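Local coordinates for protein polyphosphate kinase (Porphyromonas gingivalis, PDB 2O8R) that probably catalyses the reversible transfer of the terminal phosphate of ATP onto a growing chain of inorganic polyphosphate, at residues Gly537-Lys542 with Ala561-Asp566; Glu525-Asn530 with Trp601-Gly606; Pro577-Ser582 with Ile659-Asn664; Gly545-Asn550 with Arg570-Leu575. The protein carries 3 engineered substitutions. One frame throughout, in Å; residues are numbered along the deposited sequence.

Contact 1: Gly537-Lys542 with Ala561-Asp566; sequences GYMLLK and AGVEID
Asp566 OD2 is gripped from two directions: the hydroxyl of Tyr538 donates to it, OH to OD2 2.8 Å, and Arg586 forms a salt bridge with the same oxygen. The phenol bond uses the anti lone pair of OD2, and the oxygen itself sits in the plane of the Tyr538 ring, at its edge, while the carboxylate stands nearly upright to that ring, the planes 81° apart. With CG of Tyr538 anti to the backbone N (chi1 -175°), the ring leans across the neighbouring strand, CD1 passing 4.0 Å from Glu564 CB before OH reaches Asp566. Two partners of this kind would be expected to keep the carboxylate ionised. Beneath the side chains the strands run parallel. The bonds alternate in direction, Met539 N to Glu564 O 3.0 Å and Asp566 N to Met539 O 3.0 Å, and end with Leu541 N on Asp566 O at 2.9 Å. On the other face the selenomethionine Met539 lies beside Ile565, the bend at chi3 bringing CE to 3.4 Å from CD1. These are the two strands of a beta-alpha-beta unit: the connecting helix 549-560 covers the Met539 face together with helix 516-532, and helix 636-651 packs over Tyr538, Leu540 and Asp566.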
# COMPACT_ATOMS: atom_id res chain seq x y z
N GLY A 537 40.12 -21.87 25.50
CA GLY A 537 39.17 -22.20 24.44
C GLY A 537 37.86 -21.45 24.61
O GLY A 537 37.06 -21.77 25.50
N TYR A 538 37.64 -20.46 23.76
CA TYR A 538 36.46 -19.61 23.91
C TYR A 538 35.71 -19.35 22.60
O TYR A 538 36.33 -19.27 21.53
CB TYR A 538 36.84 -18.28 24.57
CG TYR A 538 35.67 -17.40 24.86
CD1 TYR A 538 34.74 -17.77 25.84
CD2 TYR A 538 35.46 -16.22 24.16
CE1 TYR A 538 33.65 -16.98 26.12
CE2 TYR A 538 34.37 -15.41 24.43
CZ TYR A 538 33.46 -15.80 25.40
OH TYR A 538 32.39 -15.00 25.68
N MSE A 539 34.38 -19.25 22.70
CA MSE A 539 33.52 -18.92 21.55
C MSE A 539 32.46 -17.95 21.99
O MSE A 539 31.87 -18.10 23.06
CB MSE A 539 32.85 -20.16 20.99
CG MSE A 539 33.82 -21.08 20.28
SE MSE A 539 32.98 -22.55 19.35
CE MSE A 539 32.59 -23.74 20.81
N LEU A 540 32.21 -16.95 21.15
CA LEU A 540 31.12 -16.02 21.38
C LEU A 540 30.25 -16.03 20.14
O LEU A 540 30.69 -15.62 19.07
CB LEU A 540 31.67 -14.63 21.68
CG LEU A 540 30.74 -13.48 22.13
CD1 LEU A 540 29.46 -13.94 22.82
CD2 LEU A 540 31.50 -12.54 23.04
N LEU A 541 29.03 -16.53 20.30
CA LEU A 541 28.16 -16.81 19.16
C LEU A 541 26.77 -16.17 19.33
O LEU A 541 26.07 -16.44 20.30
CB LEU A 541 27.99 -18.31 19.02
CG LEU A 541 29.15 -19.24 18.76
CD1 LEU A 541 28.60 -20.65 18.84
CD2 LEU A 541 29.77 -18.98 17.39
N LYS A 542 26.39 -15.31 18.38
CA LYS A 542 25.09 -14.64 18.44
C LYS A 542 24.26 -14.92 17.20
O LYS A 542 24.72 -14.68 16.09
CB LYS A 542 25.26 -13.15 18.59
CG LYS A 542 23.96 -12.36 18.50
CD LYS A 542 24.22 -10.86 18.59
CE LYS A 542 22.95 -10.11 18.48
NZ LYS A 542 22.28 -10.21 19.77
N ALA A 561 34.87 -30.87 26.17
CA ALA A 561 36.32 -30.76 25.98
C ALA A 561 36.96 -29.60 26.73
O ALA A 561 38.14 -29.34 26.55
CB ALA A 561 36.63 -30.61 24.50
N GLY A 562 36.19 -28.88 27.54
CA GLY A 562 36.71 -27.72 28.23
C GLY A 562 36.65 -26.39 27.48
O GLY A 562 37.14 -25.38 27.98
N VAL A 563 36.05 -26.38 26.28
CA VAL A 563 35.81 -25.11 25.57
C VAL A 563 34.61 -24.36 26.19
O VAL A 563 33.53 -24.92 26.33
CB VAL A 563 35.59 -25.30 24.03
CG1 VAL A 563 35.48 -23.95 23.33
CG2 VAL A 563 36.71 -26.15 23.39
N GLU A 564 34.84 -23.10 26.56
CA GLU A 564 33.79 -22.22 27.11
C GLU A 564 32.99 -21.52 26.01
O GLU A 564 33.56 -20.97 25.05
CB GLU A 564 34.41 -21.15 27.99
CG GLU A 564 34.91 -21.62 29.33
CD GLU A 564 35.14 -20.46 30.27
OE1 GLU A 564 35.10 -19.29 29.82
OE2 GLU A 564 35.36 -20.72 31.47
N ILE A 565 31.67 -21.51 26.16
CA ILE A 565 30.79 -20.96 25.12
C ILE A 565 29.73 -19.97 25.64
O ILE A 565 28.93 -20.30 26.53
CB ILE A 565 30.09 -22.09 24.32
CG1 ILE A 565 31.06 -23.23 23.98
CG2 ILE A 565 29.47 -21.52 23.05
CD1 ILE A 565 30.41 -24.44 23.34
N ASP A 566 29.74 -18.76 25.08
CA ASP A 566 28.63 -17.82 25.25
C ASP A 566 27.74 -17.77 24.01
O ASP A 566 28.19 -17.38 22.93
CB ASP A 566 29.16 -16.43 25.54
CG ASP A 566 29.21 -16.11 27.01
OD1 ASP A 566 28.20 -16.31 27.71
OD2 ASP A 566 30.27 -15.66 27.46

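Contact 2: Glu525-Asn530 with Trp601-Gly606; sequences EREIEN and WCFHNG
Glu527 and Asn605 bring the two backbones closest, their CA atoms 6.1 Å apart where helix 516-532 passes the end of strand 600-603 and the chain enters the hairpin turn toward strand 610-614. This is a helix packed on one face of the mixed sheet of the PLD-like C-terminal domain 2, near the end of strand 600-603, and a buried carboxylate ties it down. The side chain of Glu527, folded back at chi2 (-71°), presents OE2 to the turn, where Asn605 N donates to the syn lone pair of OE2, 2.7 Å away. Its other oxygen, OE1, accepts from the backbone N of Tyr538, so one carboxylate takes backbone N-H groups from the turn after strand 600-603 and from Tyr538 of the adjacent strand. On the way there the chain of Glu527 slides CG past the edge of the Phe603 ring, near its plane. Asn605 has positive phi in the turn, and its amide reaches back to the helix. There it lies on the guanidinium of Arg526, the planes only 19° apart. Arg526 stretches out with CG anti to its own N (chi1 177°) and bends at chi3, so that NH2 can make a salt bridge to Glu610 of strand 610-614 while one face of the group receives the amide. The overlap is off-centre: Asn605 ND2 sits 3.1 Å above the guanidinium plane of Arg526, toward its rim.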
# COMPACT_ATOMS: atom_id res chain seq x y z
N GLU A 525 36.53 -27.05 16.05
CA GLU A 525 37.54 -28.05 16.33
C GLU A 525 38.84 -27.42 16.81
O GLU A 525 39.45 -27.88 17.78
CB GLU A 525 37.82 -28.91 15.10
CG GLU A 525 36.84 -30.04 14.88
CD GLU A 525 36.70 -30.97 16.07
OE1 GLU A 525 37.61 -31.06 16.92
OE2 GLU A 525 35.65 -31.63 16.14
N ARG A 526 39.26 -26.35 16.13
CA ARG A 526 40.49 -25.65 16.49
C ARG A 526 40.51 -25.20 17.94
O ARG A 526 41.57 -25.22 18.59
CB ARG A 526 40.73 -24.47 15.56
CG ARG A 526 41.96 -23.66 15.93
CD ARG A 526 42.37 -22.77 14.81
NE ARG A 526 41.39 -21.72 14.58
CZ ARG A 526 41.59 -20.68 13.79
NH1 ARG A 526 42.75 -20.53 13.17
NH2 ARG A 526 40.63 -19.78 13.64
N GLU A 527 39.35 -24.81 18.46
CA GLU A 527 39.22 -24.42 19.87
C GLU A 527 39.37 -25.64 20.75
O GLU A 527 39.99 -25.55 21.81
CB GLU A 527 37.89 -23.73 20.17
CG GLU A 527 37.60 -22.50 19.35
CD GLU A 527 38.47 -21.31 19.72
OE1 GLU A 527 38.67 -21.08 20.94
OE2 GLU A 527 38.95 -20.62 18.78
N ILE A 528 38.82 -26.78 20.31
CA ILE A 528 38.95 -28.02 21.09
C ILE A 528 40.42 -28.40 21.24
O ILE A 528 40.88 -28.66 22.35
CB ILE A 528 38.18 -29.20 20.47
CG1 ILE A 528 36.68 -28.93 20.45
CG2 ILE A 528 38.49 -30.49 21.24
CD1 ILE A 528 35.90 -30.02 19.77
N GLU A 529 41.14 -28.40 20.11
CA GLU A 529 42.57 -28.69 20.07
C GLU A 529 43.34 -27.81 21.03
O GLU A 529 44.10 -28.30 21.87
CB GLU A 529 43.11 -28.47 18.67
CG GLU A 529 42.46 -29.35 17.61
CD GLU A 529 42.52 -28.72 16.23
OE1 GLU A 529 43.59 -28.19 15.86
OE2 GLU A 529 41.49 -28.75 15.52
N ASN A 530 43.13 -26.51 20.92
CA ASN A 530 43.85 -25.53 21.72
C ASN A 530 43.76 -25.80 23.21
O ASN A 530 44.72 -25.55 23.95
CB ASN A 530 43.34 -24.11 21.40
CG ASN A 530 43.73 -23.63 20.00
OD1 ASN A 530 43.38 -22.52 19.61
ND2 ASN A 530 44.44 -24.46 19.25
N TRP A 601 29.84 -14.50 14.74
CA TRP A 601 30.62 -15.58 15.36
C TRP A 601 32.02 -15.10 15.72
O TRP A 601 32.72 -14.52 14.89
CB TRP A 601 30.74 -16.82 14.46
CG TRP A 601 29.53 -17.20 13.64
CD1 TRP A 601 28.20 -17.06 13.98
CD2 TRP A 601 29.54 -17.84 12.36
NE1 TRP A 601 27.40 -17.55 12.98
CE2 TRP A 601 28.19 -18.03 11.97
CE3 TRP A 601 30.56 -18.25 11.49
CZ2 TRP A 601 27.84 -18.60 10.75
CZ3 TRP A 601 30.20 -18.84 10.28
CH2 TRP A 601 28.86 -19.01 9.93
N CYS A 602 32.43 -15.35 16.97
CA CYS A 602 33.77 -15.05 17.44
C CYS A 602 34.45 -16.28 17.98
O CYS A 602 33.98 -16.89 18.94
CB CYS A 602 33.72 -14.02 18.56
SG CYS A 602 32.86 -12.56 18.06
N PHE A 603 35.56 -16.64 17.36
CA PHE A 603 36.38 -17.74 17.87
C PHE A 603 37.69 -17.19 18.43
O PHE A 603 38.43 -16.50 17.72
CB PHE A 603 36.64 -18.75 16.76
CG PHE A 603 35.39 -19.35 16.17
CD1 PHE A 603 34.93 -20.59 16.59
CD2 PHE A 603 34.68 -18.69 15.16
CE1 PHE A 603 33.79 -21.16 16.04
CE2 PHE A 603 33.55 -19.25 14.60
CZ PHE A 603 33.10 -20.49 15.05
N HIS A 604 37.96 -17.49 19.70
CA HIS A 604 39.13 -16.96 20.40
C HIS A 604 40.47 -17.28 19.74
O HIS A 604 41.33 -16.40 19.62
CB HIS A 604 39.16 -17.42 21.85
CG HIS A 604 40.24 -16.77 22.66
ND1 HIS A 604 40.51 -15.42 22.58
CD2 HIS A 604 41.10 -17.28 23.57
CE1 HIS A 604 41.50 -15.13 23.41
NE2 HIS A 604 41.87 -16.24 24.02
N ASN A 605 40.63 -18.54 19.32
CA ASN A 605 41.87 -19.04 18.70
C ASN A 605 43.15 -18.58 19.41
O ASN A 605 44.00 -17.89 18.82
CB ASN A 605 41.90 -18.65 17.22
CG ASN A 605 43.06 -19.28 16.49
OD1 ASN A 605 43.49 -20.39 16.81
ND2 ASN A 605 43.58 -18.56 15.50
N GLY A 606 43.26 -18.92 20.69
CA GLY A 606 44.40 -18.51 21.51
C GLY A 606 44.44 -17.04 21.86
O GLY A 606 44.78 -16.66 22.98

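Contact 3: Pro577-Ser582 with Ile659-Asn664; sequences PDMPQS and IDSSLN
Pro577 pushes the crest of its ring against the backbone of Ile659, with CG of Pro577 3.3 Å from Ile659 O, and no hydrogen bond crosses between the two loops. The meeting is one of shape. CG also lies 4.2 Å from CG2 of Ile659, the branch that sits anti to the Ile659 backbone N, whereas the longer arm of Ile659 leads off in another direction. Behind the ring, the carbonyl of Pro577 rests on Ser661, O to CB 3.5 Å, and Met579 approaches the same serine from further along its loop. Met579, a selenomethionine, is folded at both chi2 (-86°) and chi3 (85°), and this double bend brings its methyl CE to 3.9 Å from Ser661 CB. Asp578, at positive phi, turns its carboxylate across Asp660, where OD2 touches CA and CB but not the acid group. The two carboxylates keep their distance, Asp578 OD2 and Asp660 OD2 being 6.0 Å apart. Asp660 looks the other way, into its own turn: chi1 of 60° sets CG between the backbone N and the carbonyl carbon, and OD1 takes Ser662 N at 2.8 Å and Asn664 N from opposite faces of the carboxylate plane. Phe11 of the N-terminal region touches both Pro577 and Leu663. The bond from Ser662 N makes an Asx turn, superimposed on a type I beta turn from Asp660 to Leu663; together they form the tip of the hairpin that joins strands 657-659 and 665-667 at the margin of the sheet.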
# COMPACT_ATOMS: atom_id res chain seq x y z
N PRO A 577 20.88 -25.88 28.33
CA PRO A 577 21.94 -25.41 29.20
C PRO A 577 21.87 -26.06 30.57
O PRO A 577 20.90 -26.76 30.88
CB PRO A 577 21.64 -23.92 29.31
CG PRO A 577 20.16 -23.83 29.19
CD PRO A 577 19.73 -24.96 28.30
N ASP A 578 22.90 -25.81 31.38
CA ASP A 578 22.98 -26.28 32.76
C ASP A 578 22.90 -27.80 32.83
O ASP A 578 22.18 -28.36 33.65
CB ASP A 578 21.88 -25.65 33.62
CG ASP A 578 21.87 -24.14 33.56
OD1 ASP A 578 22.93 -23.54 33.25
OD2 ASP A 578 20.80 -23.56 33.82
N MSE A 579 23.66 -28.45 31.97
CA MSE A 579 23.70 -29.89 31.90
C MSE A 579 25.15 -30.28 31.90
O MSE A 579 26.00 -29.46 31.58
CB MSE A 579 23.06 -30.36 30.61
CG MSE A 579 21.64 -29.91 30.45
SE MSE A 579 20.33 -31.08 31.29
CE MSE A 579 20.28 -30.45 33.14
N PRO A 580 25.46 -31.54 32.27
CA PRO A 580 26.84 -31.98 32.17
C PRO A 580 27.47 -31.73 30.79
O PRO A 580 28.61 -31.26 30.71
CB PRO A 580 26.74 -33.47 32.48
CG PRO A 580 25.57 -33.55 33.40
CD PRO A 580 24.60 -32.59 32.84
N GLN A 581 26.73 -31.99 29.72
CA GLN A 581 27.27 -31.87 28.36
C GLN A 581 27.40 -30.43 27.89
O GLN A 581 28.02 -30.16 26.86
CB GLN A 581 26.44 -32.67 27.37
CG GLN A 581 26.22 -34.13 27.77
CD GLN A 581 24.89 -34.38 28.47
OE1 GLN A 581 24.08 -35.17 28.00
NE2 GLN A 581 24.66 -33.72 29.60
N SER A 582 26.81 -29.51 28.66
CA SER A 582 26.76 -28.10 28.33
C SER A 582 27.28 -27.30 29.52
O SER A 582 27.03 -26.09 29.64
CB SER A 582 25.32 -27.69 28.01
OG SER A 582 24.52 -27.64 29.18
N ILE A 659 18.76 -18.61 30.10
CA ILE A 659 17.85 -19.73 29.93
C ILE A 659 18.29 -20.86 30.85
O ILE A 659 19.49 -21.12 31.02
CB ILE A 659 17.88 -20.23 28.46
CG1 ILE A 659 17.61 -19.08 27.49
CG2 ILE A 659 16.90 -21.36 28.25
CD1 ILE A 659 16.29 -18.38 27.71
N ASP A 660 17.33 -21.53 31.46
CA ASP A 660 17.67 -22.74 32.19
C ASP A 660 17.20 -23.99 31.45
O ASP A 660 16.63 -23.91 30.35
CB ASP A 660 17.13 -22.68 33.62
CG ASP A 660 15.63 -22.53 33.68
OD1 ASP A 660 14.89 -23.23 32.95
OD2 ASP A 660 15.18 -21.71 34.50
N SER A 661 17.43 -25.14 32.07
CA SER A 661 17.08 -26.43 31.47
C SER A 661 15.59 -26.67 31.43
O SER A 661 15.13 -27.56 30.74
CB SER A 661 17.79 -27.57 32.20
OG SER A 661 17.95 -27.31 33.58
N SER A 662 14.81 -25.87 32.15
CA SER A 662 13.35 -25.96 32.06
C SER A 662 12.76 -24.92 31.11
O SER A 662 11.56 -24.60 31.19
CB SER A 662 12.73 -25.85 33.44
OG SER A 662 13.32 -26.79 34.32
N LEU A 663 13.59 -24.40 30.22
CA LEU A 663 13.21 -23.37 29.23
C LEU A 663 12.76 -22.01 29.82
O LEU A 663 12.04 -21.24 29.16
CB LEU A 663 12.19 -23.91 28.21
CG LEU A 663 12.74 -24.71 27.01
CD1 LEU A 663 11.61 -25.26 26.17
CD2 LEU A 663 13.67 -23.89 26.13
N ASN A 664 13.18 -21.71 31.04
CA ASN A 664 12.71 -20.49 31.68
C ASN A 664 13.56 -19.29 31.36
O ASN A 664 14.79 -19.39 31.25
CB ASN A 664 12.62 -20.65 33.19
CG ASN A 664 11.47 -21.52 33.59
OD1 ASN A 664 10.32 -21.15 33.44
ND2 ASN A 664 11.78 -22.70 34.11

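Contact 4: Gly545-Asn550 with Arg570-Leu575; sequences GLQDKN and RGICCL
Leu546 is held through both its backbone N and its O by the facing chain: its N donates to Ile572 O at 2.8 Å, nearly straight (166° at the hydrogen), and its O accepts from Cys574 N at 3.0 Å. The close core of the contact lies around this pair. Leu546 extends CD2 to Leu575 CB, 4.2 Å away, and its CB lies near the sulfur of Cys573; Ile552 and Leu555 of helix 549-560 close over the leucine. Cys574 SG, beside its backbone N at chi1 -64°, comes to 3.6 Å from Gln547 CG. The two chains run in the same direction, making a single bridge just past the C-terminal ends of the parallel strands 538-543 and 564-569, and Asp548 then N-caps the crossover helix 549-560 of this beta-alpha-beta unit, its OD2 accepting from Val551 N. Toward solvent the contact thins out. Gln547 bends at chi2 (-92°) and leads its amide away to Lys620 N, close to a bound sulfate, while Lys549 and Asn550 are exposed. At the opposite end Arg570, predicted to bind ATP, directs its side chain away from 545-550 toward Leu595 and Glu596, and its carbonyl oxygen accepts from Arg589 NE.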
# COMPACT_ATOMS: atom_id res chain seq x y z
N GLY A 545 18.55 -18.01 15.81
CA GLY A 545 18.15 -19.39 16.09
C GLY A 545 19.26 -20.41 16.06
O GLY A 545 20.15 -20.35 15.21
N LEU A 546 19.20 -21.35 17.00
CA LEU A 546 20.06 -22.52 17.04
C LEU A 546 19.21 -23.79 17.22
O LEU A 546 18.53 -23.98 18.23
CB LEU A 546 21.08 -22.40 18.17
CG LEU A 546 22.01 -23.61 18.31
CD1 LEU A 546 22.74 -23.86 17.02
CD2 LEU A 546 22.98 -23.39 19.46
N GLN A 547 19.26 -24.66 16.23
CA GLN A 547 18.34 -25.78 16.19
C GLN A 547 18.99 -27.00 15.53
O GLN A 547 18.54 -28.13 15.75
CB GLN A 547 17.07 -25.33 15.44
CG GLN A 547 15.93 -26.32 15.39
CD GLN A 547 15.97 -27.20 14.16
OE1 GLN A 547 16.79 -27.00 13.26
NE2 GLN A 547 15.08 -28.18 14.11
N ASP A 548 20.05 -26.79 14.75
CA ASP A 548 20.67 -27.89 14.03
C ASP A 548 21.35 -28.91 14.94
O ASP A 548 22.36 -28.59 15.57
CB ASP A 548 21.69 -27.40 13.01
CG ASP A 548 22.30 -28.54 12.22
OD1 ASP A 548 21.62 -29.07 11.30
OD2 ASP A 548 23.45 -28.94 12.51
N LYS A 549 20.81 -30.13 14.96
CA LYS A 549 21.32 -31.21 15.82
C LYS A 549 22.82 -31.43 15.71
O LYS A 549 23.48 -31.69 16.72
CB LYS A 549 20.61 -32.53 15.53
CG LYS A 549 19.28 -32.71 16.23
CD LYS A 549 18.74 -34.11 15.94
CE LYS A 549 17.24 -34.23 16.19
NZ LYS A 549 16.41 -33.60 15.12
N ASN A 550 23.37 -31.33 14.50
CA ASN A 550 24.79 -31.60 14.33
C ASN A 550 25.68 -30.57 14.97
O ASN A 550 26.53 -30.91 15.78
CB ASN A 550 25.14 -31.82 12.87
CG ASN A 550 24.78 -33.21 12.39
OD1 ASN A 550 23.82 -33.82 12.88
ND2 ASN A 550 25.55 -33.73 11.44
N ARG A 570 18.14 -15.20 20.51
CA ARG A 570 16.86 -14.63 20.95
C ARG A 570 15.68 -15.55 20.72
O ARG A 570 14.77 -15.62 21.54
CB ARG A 570 16.61 -13.22 20.39
CG ARG A 570 16.57 -13.11 18.91
CD ARG A 570 15.76 -11.93 18.44
NE ARG A 570 15.23 -12.27 17.12
CZ ARG A 570 13.94 -12.37 16.82
NH1 ARG A 570 13.02 -12.08 17.73
NH2 ARG A 570 13.58 -12.72 15.60
N GLY A 571 15.69 -16.28 19.61
CA GLY A 571 14.55 -17.13 19.27
C GLY A 571 14.70 -18.57 19.72
O GLY A 571 14.92 -18.85 20.90
N ILE A 572 14.58 -19.47 18.77
CA ILE A 572 14.64 -20.89 19.05
C ILE A 572 16.04 -21.32 19.43
O ILE A 572 16.99 -21.06 18.72
CB ILE A 572 14.15 -21.71 17.85
CG1 ILE A 572 12.64 -21.59 17.69
CG2 ILE A 572 14.48 -23.17 18.03
CD1 ILE A 572 12.15 -22.30 16.44
N CYS A 573 16.15 -21.97 20.59
CA CYS A 573 17.37 -22.64 20.97
C CYS A 573 17.09 -24.05 21.48
O CYS A 573 16.33 -24.23 22.42
CB CYS A 573 18.09 -21.84 22.04
SG CYS A 573 19.74 -22.44 22.33
N CYS A 574 17.72 -25.05 20.86
CA CYS A 574 17.46 -26.45 21.19
C CYS A 574 18.58 -27.06 21.99
O CYS A 574 18.48 -28.20 22.43
CB CYS A 574 17.26 -27.29 19.94
SG CYS A 574 15.81 -26.85 18.98
N LEU A 575 19.67 -26.32 22.13
CA LEU A 575 20.73 -26.70 23.03
C LEU A 575 20.22 -26.46 24.44
O LEU A 575 19.70 -25.39 24.72
CB LEU A 575 21.98 -25.87 22.76
CG LEU A 575 23.25 -26.18 23.54
CD1 LEU A 575 24.46 -25.96 22.65
CD2 LEU A 575 23.34 -25.34 24.79

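All four contacts belong to C-terminal domain 2 and decorate one mixed sheet. Contacts 1 and 2 share strand neighbours 538-543 and 600-603, with centres about 8 Å apart, and contact 1 is nested within the chain loop closed by contact 2. Contact 4 continues the parallel pair of contact 1 past the strand ends, their centres about 16 Å apart; the segments of the two alternate along the sequence, and helix 549-560, which begins within contact 4, leads back to the second strand of contact 1. Contact 3 follows contact 4 in the chain, centre to centre about 13 Å, joining a loop to the hairpin at the far margin. Contact 4, holding Arg570, lies nearest the predicted ATP site, whereas contacts 1 and 2 build the framework away from it.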